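Local coordinates for protein phosphoacetylglucosamine mutase (Aspergillus lentulus, PDB 5OAW) that interconverts the 6-phosphate and 1-phosphate of N-acetylglucosamine, as a magnesium-binding, phosphoserine-bearing member of the phosphoglucomutase and phosphomannomutase family, at residues Ala126-Ala131 with Thr152-Ile157; Val206-Ser211 with Thr236-Lys241; Tyr292-Glu297 with Thr445-Leu450. One frame throughout, in Å; residues are numbered along the deposited sequence.

Overall arrangement
From the N terminus, contact 1 closes first. It brings 126-131 back together with 152-157 after helix 138-151, in the sheet of the first alpha/beta domain. Contact 2 follows: 206-211 meets 236-241 once helix 221-231 has passed, at the start of two parallel strands of the second domain. Contact 3 has 147 residues between its segments. It joins 292-297, the end of strand 290-295 and the turn after it, to helix 446-450; that strand belongs to the sheet contact 2 reaches. The three loops lie in series, and none nests in or crosses another. Contacts 2 and 3 are neighbours, with centres about 15 Å apart. Contact 1 is remote, its centre about 40 Å from that of contact 2.

Contact 1: residues Ala126-Ala131 with Thr152-Ile157; sequences ARVVFA and TEAEFI
Strand 127-131 and strand 155-157 run parallel, their axes 4.8 Å apart and 20° askew, with Arg127, Val128 and Val129 beside Glu155, Phe156 and Ile157. Four backbone bonds join the segments: Ala126 O takes Glu155 N, Glu155 O takes Val128 N, Val128 O takes Ile157 N, and Ile157 O takes Phe130 N at 3.0 Å. On one face Arg127 and Glu155 extend side by side in the same direction. Glu155 CG lies opposite the backbone N (chi1 -174°) and the chain is extended, which carries the carboxylate up to the guanidinium. There Arg127 NH2 meets Glu155 OE1 at 2.8 Å in a salt bridge whose hydrogen bond is bent and weak. Further along this face, Val129 CG1 rests 3.9 Å from Ile157 CB. On the other face Phe130 and Phe156 are nearly parallel but slid apart, with ring centroids 5.9 Å apart. Phe156 CD1 comes to the edge of the Phe130 ring, while Ile157 O stands over the centre of one of that ring's faces. The two strands, with helix 138-151 between them, form a beta-alpha-beta unit. The helix packs on Val128, Phe130 and Phe156, and strand 61-66 continues the sheet beyond strand 127-132.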
loop_
_atom_site.group_PDB
_atom_site.type_symbol
_atom_site.label_atom_id
_atom_site.label_comp_id
_atom_site.label_asym_id
_atom_site.label_seq_id
_atom_site.Cartn_x
_atom_site.Cartn_y
_atom_site.Cartn_z
ATOM N N ALA A 126 -23.802 -12.213 9.076
ATOM C CA ALA A 126 -22.684 -11.490 8.495
ATOM C C ALA A 126 -22.323 -10.296 9.371
ATOM O O ALA A 126 -23.207 -9.643 9.927
ATOM C CB ALA A 126 -23.023 -11.050 7.090
ATOM N N ARG A 127 -21.021 -10.054 9.527
ATOM C CA ARG A 127 -20.517 -8.882 10.248
ATOM C C ARG A 127 -19.550 -8.084 9.342
ATOM O O ARG A 127 -18.606 -8.633 8.760
ATOM C CB ARG A 127 -19.864 -9.281 11.574
ATOM C CG ARG A 127 -20.589 -10.357 12.371
ATOM C CD ARG A 127 -19.899 -10.609 13.696
ATOM N NE ARG A 127 -20.747 -10.227 14.819
ATOM C CZ ARG A 127 -20.338 -10.079 16.077
ATOM N NH1 ARG A 127 -19.064 -10.255 16.406
ATOM N NH2 ARG A 127 -21.212 -9.728 17.012
ATOM N N VAL A 128 -19.819 -6.790 9.205
ATOM C CA VAL A 128 -19.080 -5.922 8.288
ATOM C C VAL A 128 -18.888 -4.524 8.861
ATOM O O VAL A 128 -19.849 -3.897 9.277
ATOM C CB VAL A 128 -19.635 -5.927 6.820
ATOM C CG1 VAL A 128 -21.013 -6.547 6.706
ATOM C CG2 VAL A 128 -19.573 -4.555 6.150
ATOM N N VAL A 129 -17.623 -4.099 8.931
ATOM C CA VAL A 129 -17.217 -2.742 9.300
ATOM C C VAL A 129 -16.898 -1.958 8.033
ATOM O O VAL A 129 -16.319 -2.513 7.075
ATOM C CB VAL A 129 -15.908 -2.699 10.142
ATOM C CG1 VAL A 129 -16.159 -2.218 11.559
ATOM C CG2 VAL A 129 -15.146 -4.023 10.096
ATOM N N PHE A 130 -17.229 -0.667 8.043
ATOM C CA PHE A 130 -16.832 0.212 6.948
ATOM C C PHE A 130 -16.374 1.603 7.373
ATOM O O PHE A 130 -16.716 2.090 8.451
ATOM C CB PHE A 130 -17.909 0.276 5.851
ATOM C CG PHE A 130 -19.271 0.626 6.354
ATOM C CD1 PHE A 130 -19.611 1.950 6.636
ATOM C CD2 PHE A 130 -20.230 -0.373 6.554
ATOM C CE1 PHE A 130 -20.880 2.269 7.100
ATOM C CE2 PHE A 130 -21.501 -0.050 7.021
ATOM C CZ PHE A 130 -21.827 1.275 7.292
ATOM N N ALA A 131 -15.573 2.212 6.501
ATOM C CA ALA A 131 -15.158 3.612 6.613
ATOM C C ALA A 131 -14.983 4.217 5.218
ATOM O O ALA A 131 -15.041 3.497 4.201
ATOM C CB ALA A 131 -13.863 3.727 7.397
ATOM N N THR A 152 -29.924 -7.886 3.540
ATOM C CA THR A 152 -29.315 -9.050 4.178
ATOM C C THR A 152 -29.207 -8.582 5.616
ATOM O O THR A 152 -28.850 -7.437 5.852
ATOM C CB THR A 152 -27.900 -9.358 3.652
ATOM O OG1 THR A 152 -26.972 -8.376 4.135
ATOM C CG2 THR A 152 -27.856 -9.385 2.136
ATOM N N GLU A 153 -29.514 -9.432 6.577
ATOM C CA GLU A 153 -29.693 -8.925 7.937
ATOM C C GLU A 153 -28.362 -8.931 8.691
ATOM O O GLU A 153 -28.217 -9.530 9.763
ATOM C CB GLU A 153 -30.828 -9.672 8.652
ATOM C CG GLU A 153 -32.144 -9.645 7.877
ATOM C CD GLU A 153 -33.129 -10.697 8.342
ATOM O OE1 GLU A 153 -32.793 -11.908 8.329
ATOM O OE2 GLU A 153 -34.249 -10.306 8.717
ATOM N N ALA A 154 -27.390 -8.244 8.100
ATOM C CA ALA A 154 -26.031 -8.207 8.610
ATOM C C ALA A 154 -25.927 -7.230 9.761
ATOM O O ALA A 154 -26.625 -6.225 9.768
ATOM C CB ALA A 154 -25.062 -7.832 7.498
ATOM N N GLU A 155 -25.087 -7.555 10.746
ATOM C CA GLU A 155 -24.575 -6.564 11.683
ATOM C C GLU A 155 -23.511 -5.750 10.945
ATOM O O GLU A 155 -22.723 -6.296 10.149
ATOM C CB GLU A 155 -23.982 -7.202 12.954
ATOM C CG GLU A 155 -23.580 -6.166 14.020
ATOM C CD GLU A 155 -23.204 -6.734 15.392
ATOM O OE1 GLU A 155 -22.658 -7.858 15.486
ATOM O OE2 GLU A 155 -23.442 -6.023 16.397
ATOM N N PHE A 156 -23.518 -4.444 11.194
ATOM C CA PHE A 156 -22.523 -3.540 10.628
ATOM C C PHE A 156 -22.194 -2.383 11.558
ATOM O O PHE A 156 -23.009 -2.007 12.400
ATOM C CB PHE A 156 -22.889 -3.076 9.198
ATOM C CG PHE A 156 -24.193 -2.331 9.089
ATOM C CD1 PHE A 156 -24.220 -0.931 9.129
ATOM C CD2 PHE A 156 -25.399 -3.023 8.894
ATOM C CE1 PHE A 156 -25.423 -0.244 8.999
ATOM C CE2 PHE A 156 -26.608 -2.339 8.770
ATOM C CZ PHE A 156 -26.618 -0.945 8.824
ATOM N N ILE A 157 -20.966 -1.880 11.432
ATOM C CA ILE A 157 -20.514 -0.713 12.167
ATOM C C ILE A 157 -19.966 0.313 11.171
ATOM O O ILE A 157 -19.110 -0.009 10.343
ATOM C CB ILE A 157 -19.447 -1.069 13.229
ATOM C CG1 ILE A 157 -20.004 -2.077 14.246
ATOM C CG2 ILE A 157 -18.952 0.193 13.947
ATOM C CD1 ILE A 157 -18.974 -2.691 15.195
#

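Contact 2: residues Val206-Ser211 with Thr236-Lys241; sequences VKVKGS and TGLDIK
Val208, Ser211 and Thr236 bury the most surface where the segments run side by side. Val208 N donates to Thr236 O at 2.8 Å, a fairly straight bond of 164° in the carbonyl plane. The Val208 side chain turns toward the other segment, and its CB and CG2 also lie near Thr236 O. With CG1 opposite the backbone N (chi1 176°), CG2 lies beside that N and faces Leu238. Val208 CG2 is 4.0 Å from Leu238 CB; CG1 reaches Leu238 CA and Gly237 O. Thr236 takes part mainly by its carbonyl. Thr236 O also receives a CA-H contact from Lys207 CA at 3.4 Å. The Thr236 side chain points away, and its OG1 receives a weak bond from Leu238 N, within the same segment. Gly237 has no side chain where a CB would collide with Val208 O. At the far end Ser211 CB lies 3.3 Å from Asp239 OD2, and Lys241 CD passes 3.9 Å from Ser211 CB. Helix 428-441 touches Val208 and Leu238. One firm backbone bond and an apolar patch thus join the loop leading to strand 211-215 to the turn before strand 239-243, outermost in the domain II sheet. Between the two segments Ser211 adds van der Waals contact. Beyond it, backbone bonds of Leu212 with Asp239 and Lys241 take over as the parallel pairing begins.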
loop_
_atom_site.group_PDB
_atom_site.type_symbol
_atom_site.label_atom_id
_atom_site.label_comp_id
_atom_site.label_asym_id
_atom_site.label_seq_id
_atom_site.Cartn_x
_atom_site.Cartn_y
_atom_site.Cartn_z
ATOM N N VAL A 206 16.876 8.105 22.335
ATOM C CA VAL A 206 17.237 8.593 21.004
ATOM C C VAL A 206 16.346 9.793 20.661
ATOM O O VAL A 206 15.275 9.939 21.249
ATOM C CB VAL A 206 17.239 7.396 20.006
ATOM C CG1 VAL A 206 16.291 7.567 18.833
ATOM C CG2 VAL A 206 18.666 7.060 19.578
ATOM N N LYS A 207 16.803 10.657 19.753
ATOM C CA LYS A 207 16.116 11.926 19.473
ATOM C C LYS A 207 16.062 12.284 17.980
ATOM O O LYS A 207 17.093 12.258 17.296
ATOM C CB LYS A 207 16.807 13.058 20.242
ATOM C CG LYS A 207 15.876 14.079 20.869
ATOM C CD LYS A 207 15.807 13.931 22.385
ATOM C CE LYS A 207 15.276 15.215 23.019
ATOM N NZ LYS A 207 15.281 15.200 24.510
ATOM N N VAL A 208 14.864 12.618 17.484
ATOM C CA VAL A 208 14.676 13.158 16.119
ATOM C C VAL A 208 15.336 14.533 16.072
ATOM O O VAL A 208 15.300 15.261 17.049
ATOM C CB VAL A 208 13.175 13.295 15.742
ATOM C CG1 VAL A 208 12.996 13.936 14.383
ATOM C CG2 VAL A 208 12.476 11.946 15.736
ATOM N N LYS A 209 15.953 14.870 14.944
ATOM C CA LYS A 209 16.541 16.186 14.759
ATOM C C LYS A 209 15.969 16.877 13.534
ATOM O O LYS A 209 15.973 16.319 12.430
ATOM C CB LYS A 209 18.067 16.093 14.687
ATOM C CG LYS A 209 18.721 15.901 16.049
ATOM C CD LYS A 209 20.235 15.836 15.931
ATOM C CE LYS A 209 20.909 15.755 17.294
ATOM N NZ LYS A 209 22.392 15.712 17.149
ATOM N N GLY A 210 15.468 18.092 13.738
ATOM C CA GLY A 210 14.892 18.897 12.660
ATOM C C GLY A 210 13.430 18.584 12.429
ATOM O O GLY A 210 12.932 17.544 12.846
ATOM N N SER A 211 12.739 19.485 11.752
ATOM C CA SER A 211 11.315 19.318 11.509
ATOM C C SER A 211 11.042 18.367 10.348
ATOM O O SER A 211 11.904 18.156 9.496
ATOM C CB SER A 211 10.688 20.674 11.229
ATOM O OG SER A 211 11.205 21.223 10.037
ATOM N N THR A 236 10.740 12.989 22.282
ATOM C CA THR A 236 11.252 12.286 21.088
ATOM C C THR A 236 12.001 13.191 20.095
ATOM O O THR A 236 12.778 12.693 19.280
ATOM C CB THR A 236 10.117 11.590 20.317
ATOM O OG1 THR A 236 9.144 12.569 19.928
ATOM C CG2 THR A 236 9.463 10.521 21.171
ATOM N N GLY A 237 11.743 14.504 20.154
ATOM C CA GLY A 237 12.361 15.493 19.257
ATOM C C GLY A 237 11.592 15.683 17.957
ATOM O O GLY A 237 11.907 16.580 17.182
ATOM N N LEU A 238 10.578 14.843 17.734
ATOM C CA LEU A 238 9.759 14.869 16.524
ATOM C C LEU A 238 8.842 16.071 16.487
ATOM O O LEU A 238 7.958 16.210 17.347
ATOM C CB LEU A 238 8.887 13.616 16.449
ATOM C CG LEU A 238 8.469 12.942 15.128
ATOM C CD1 LEU A 238 7.077 12.358 15.312
ATOM C CD2 LEU A 238 8.500 13.820 13.892
ATOM N N ASP A 239 9.033 16.937 15.493
ATOM C CA ASP A 239 8.024 17.957 15.231
ATOM C C ASP A 239 7.557 18.000 13.772
ATOM O O ASP A 239 8.334 18.199 12.839
ATOM C CB ASP A 239 8.336 19.318 15.913
ATOM C CG ASP A 239 8.786 20.395 14.955
ATOM O OD1 ASP A 239 8.034 21.385 14.759
ATOM O OD2 ASP A 239 9.903 20.263 14.420
ATOM N N ILE A 240 6.260 17.773 13.617
ATOM C CA ILE A 240 5.634 17.610 12.319
ATOM C C ILE A 240 4.952 18.922 11.956
ATOM O O ILE A 240 4.286 19.530 12.789
ATOM C CB ILE A 240 4.656 16.405 12.331
ATOM C CG1 ILE A 240 5.456 15.099 12.465
ATOM C CG2 ILE A 240 3.819 16.356 11.064
ATOM C CD1 ILE A 240 4.696 13.867 12.911
ATOM N N LYS A 241 5.178 19.376 10.729
ATOM C CA LYS A 241 4.460 20.493 10.170
ATOM C C LYS A 241 3.523 19.940 9.104
ATOM O O LYS A 241 3.981 19.392 8.093
ATOM C CB LYS A 241 5.446 21.489 9.574
ATOM C CG LYS A 241 6.059 22.439 10.586
ATOM C CD LYS A 241 7.534 22.685 10.287
ATOM C CE LYS A 241 7.872 24.167 10.224
ATOM N NZ LYS A 241 7.494 24.756 8.902
#

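Contact 3: residues Tyr292-Glu297 with Thr445-Leu450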
loop_
_atom_site.group_PDB
_atom_site.type_symbol
_atom_site.label_atom_id
_atom_site.label_comp_id
_atom_site.label_asym_id
_atom_site.label_seq_id
_atom_site.Cartn_x
_atom_site.Cartn_y
_atom_site.Cartn_z
ATOM N N TYR A 292 9.595 10.304 0.949
ATOM C CA TYR A 292 10.364 11.405 1.450
ATOM C C TYR A 292 11.019 12.158 0.300
ATOM O O TYR A 292 11.143 11.640 -0.812
ATOM C CB TYR A 292 11.386 10.887 2.452
ATOM C CG TYR A 292 10.828 10.740 3.844
ATOM C CD1 TYR A 292 9.804 9.808 4.140
ATOM C CD2 TYR A 292 11.325 11.523 4.879
ATOM C CE1 TYR A 292 9.299 9.686 5.439
ATOM C CE2 TYR A 292 10.830 11.410 6.172
ATOM C CZ TYR A 292 9.820 10.505 6.452
ATOM O OH TYR A 292 9.373 10.422 7.750
ATOM N N TYR A 293 11.378 13.408 0.583
ATOM C CA TYR A 293 12.090 14.274 -0.339
ATOM C C TYR A 293 12.710 15.456 0.382
ATOM O O TYR A 293 12.313 15.790 1.489
ATOM C CB TYR A 293 11.201 14.734 -1.496
ATOM C CG TYR A 293 9.872 15.327 -1.113
ATOM C CD1 TYR A 293 9.721 16.711 -0.936
ATOM C CD2 TYR A 293 8.746 14.508 -0.958
ATOM C CE1 TYR A 293 8.487 17.250 -0.618
ATOM C CE2 TYR A 293 7.510 15.041 -0.623
ATOM C CZ TYR A 293 7.389 16.406 -0.457
ATOM O OH TYR A 293 6.164 16.932 -0.121
ATOM N N PHE A 294 13.715 16.064 -0.237
ATOM C CA PHE A 294 14.365 17.254 0.309
ATOM C C PHE A 294 15.039 18.051 -0.794
ATOM O O PHE A 294 15.284 17.531 -1.883
ATOM C CB PHE A 294 15.333 16.914 1.457
ATOM C CG PHE A 294 16.649 16.323 1.024
ATOM C CD1 PHE A 294 17.815 17.104 1.034
ATOM C CD2 PHE A 294 16.750 14.980 0.648
ATOM C CE1 PHE A 294 19.045 16.568 0.652
ATOM C CE2 PHE A 294 17.979 14.432 0.265
ATOM C CZ PHE A 294 19.129 15.231 0.267
ATOM N N LEU A 295 15.296 19.325 -0.514
ATOM C CA LEU A 295 16.036 20.177 -1.427
ATOM C C LEU A 295 17.501 20.202 -1.026
ATOM O O LEU A 295 17.836 20.492 0.129
ATOM C CB LEU A 295 15.405 21.572 -1.513
ATOM C CG LEU A 295 14.001 21.549 -2.153
ATOM C CD1 LEU A 295 13.109 22.642 -1.594
ATOM C CD2 LEU A 295 14.042 21.618 -3.678
ATOM N N ASP A 296 18.347 19.823 -1.983
ATOM C CA ASP A 296 19.811 19.877 -1.907
ATOM C C ASP A 296 20.350 21.138 -1.292
ATOM O O ASP A 296 19.733 22.206 -1.401
ATOM C CB ASP A 296 20.369 19.885 -3.328
ATOM C CG ASP A 296 21.133 18.645 -3.670
ATOM O OD1 ASP A 296 21.573 17.930 -2.742
ATOM O OD2 ASP A 296 21.305 18.392 -4.884
ATOM N N GLU A 297 21.549 21.028 -0.724
ATOM C CA GLU A 297 22.351 22.200 -0.333
ATOM C C GLU A 297 22.488 23.199 -1.508
ATOM O O GLU A 297 22.687 24.397 -1.294
ATOM C CB GLU A 297 23.720 21.760 0.202
ATOM C CG GLU A 297 23.694 20.410 0.916
ATOM C CD GLU A 297 24.740 20.266 2.003
ATOM O OE1 GLU A 297 24.357 19.946 3.147
ATOM O OE2 GLU A 297 25.944 20.455 1.721
ATOM N N THR A 445 20.889 12.615 8.626
ATOM C CA THR A 445 20.218 13.614 7.792
ATOM C C THR A 445 19.569 12.893 6.603
ATOM O O THR A 445 19.915 11.733 6.306
ATOM C CB THR A 445 21.308 14.563 7.221
ATOM O OG1 THR A 445 22.085 15.061 8.308
ATOM C CG2 THR A 445 20.762 15.760 6.428
ATOM N N PRO A 446 18.622 13.565 5.923
ATOM C CA PRO A 446 18.219 13.151 4.586
ATOM C C PRO A 446 19.398 12.952 3.630
ATOM O O PRO A 446 19.370 12.015 2.839
ATOM C CB PRO A 446 17.358 14.321 4.125
ATOM C CG PRO A 446 16.700 14.787 5.369
ATOM C CD PRO A 446 17.650 14.511 6.501
ATOM N N LYS A 447 20.411 13.819 3.722
ATOM C CA LYS A 447 21.597 13.795 2.853
ATOM C C LYS A 447 22.434 12.520 3.027
ATOM O O LYS A 447 22.935 11.965 2.044
ATOM C CB LYS A 447 22.462 15.044 3.091
ATOM C CG LYS A 447 23.283 15.491 1.888
ATOM C CD LYS A 447 24.200 16.654 2.257
ATOM C CE LYS A 447 25.546 16.541 1.551
ATOM N NZ LYS A 447 26.610 17.445 2.095
ATOM N N GLU A 448 22.570 12.074 4.275
ATOM C CA GLU A 448 23.285 10.843 4.609
ATOM C C GLU A 448 22.487 9.598 4.245
ATOM O O GLU A 448 23.065 8.537 4.008
ATOM C CB GLU A 448 23.637 10.818 6.096
ATOM C CG GLU A 448 24.779 11.756 6.477
ATOM C CD GLU A 448 24.726 12.196 7.931
ATOM O OE1 GLU A 448 23.631 12.558 8.418
ATOM O OE2 GLU A 448 25.781 12.191 8.601
ATOM N N TRP A 449 21.157 9.731 4.218
ATOM C CA TRP A 449 20.272 8.663 3.755
ATOM C C TRP A 449 20.445 8.482 2.238
ATOM O O TRP A 449 20.702 7.378 1.777
ATOM C CB TRP A 449 18.818 8.942 4.177
ATOM C CG TRP A 449 17.766 7.984 3.674
ATOM C CD1 TRP A 449 17.961 6.766 3.077
ATOM C CD2 TRP A 449 16.349 8.150 3.779
ATOM N NE1 TRP A 449 16.755 6.178 2.781
ATOM C CE2 TRP A 449 15.746 7.001 3.206
ATOM C CE3 TRP A 449 15.524 9.159 4.303
ATOM C CZ2 TRP A 449 14.353 6.839 3.125
ATOM C CZ3 TRP A 449 14.143 8.995 4.227
ATOM C CH2 TRP A 449 13.569 7.841 3.635
ATOM N N LEU A 450 20.337 9.568 1.486
ATOM C CA LEU A 450 20.599 9.573 0.039
ATOM C C LEU A 450 21.997 9.041 -0.356
ATOM O O LEU A 450 22.117 8.306 -1.337
ATOM C CB LEU A 450 20.457 10.996 -0.503
ATOM C CG LEU A 450 19.801 11.382 -1.827
ATOM C CD1 LEU A 450 20.712 12.432 -2.442
ATOM C CD2 LEU A 450 19.530 10.240 -2.804
#
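Phe294 points from its strand at helix 446-450, and its ring carries the centre of the contact. CG leaves CB between the backbone N and the carbonyl carbon (chi1 76°), which presents one ring face to Pro446. The CB of Pro446 stands over that face in a CH-pi contact, 3.8 Å from the ring centroid. CG meets Pro446 CB at the near end of the ring. The closest approach is Phe294 CD2 to Pro446 CB at 3.6 Å, while CD1 on the other side lies farther off. CE2 touches both Pro446 CB and Pro446 O. Leu450 CG comes to the ring edge, 4.1 Å from Phe294 CE2. At the tip, Phe294 CZ reaches the backbone of Lys447, with Lys447 CA at 3.9 Å.

On one side of this core Tyr292 meets Trp449 in an offset edge-to-face pair, with the planes 60° apart. The edge of the Trp449 six-membered ring is turned toward the face of Tyr292, and Trp449 CZ3 comes 3.8 Å from Tyr292 CG. The polar ends of both residues bond elsewhere: Tyr292 OH to Glu436 of helix 428-441, and Trp449 NE1 to the carbonyl of Arg308 in helix 306-323. On the other side the chains of Glu297 and Lys447 cross at about a right angle. Lys447 NZ meets Glu297 OE2 at 3.1 Å in a salt bridge whose hydrogen bond is weak.

The short helix is thus packed on one face of the second-domain sheet, over strand 290-295, by contacts that are largely apolar and aromatic. Across the two segments, charges pair at the solvent-exposed end, Glu297 with Lys447.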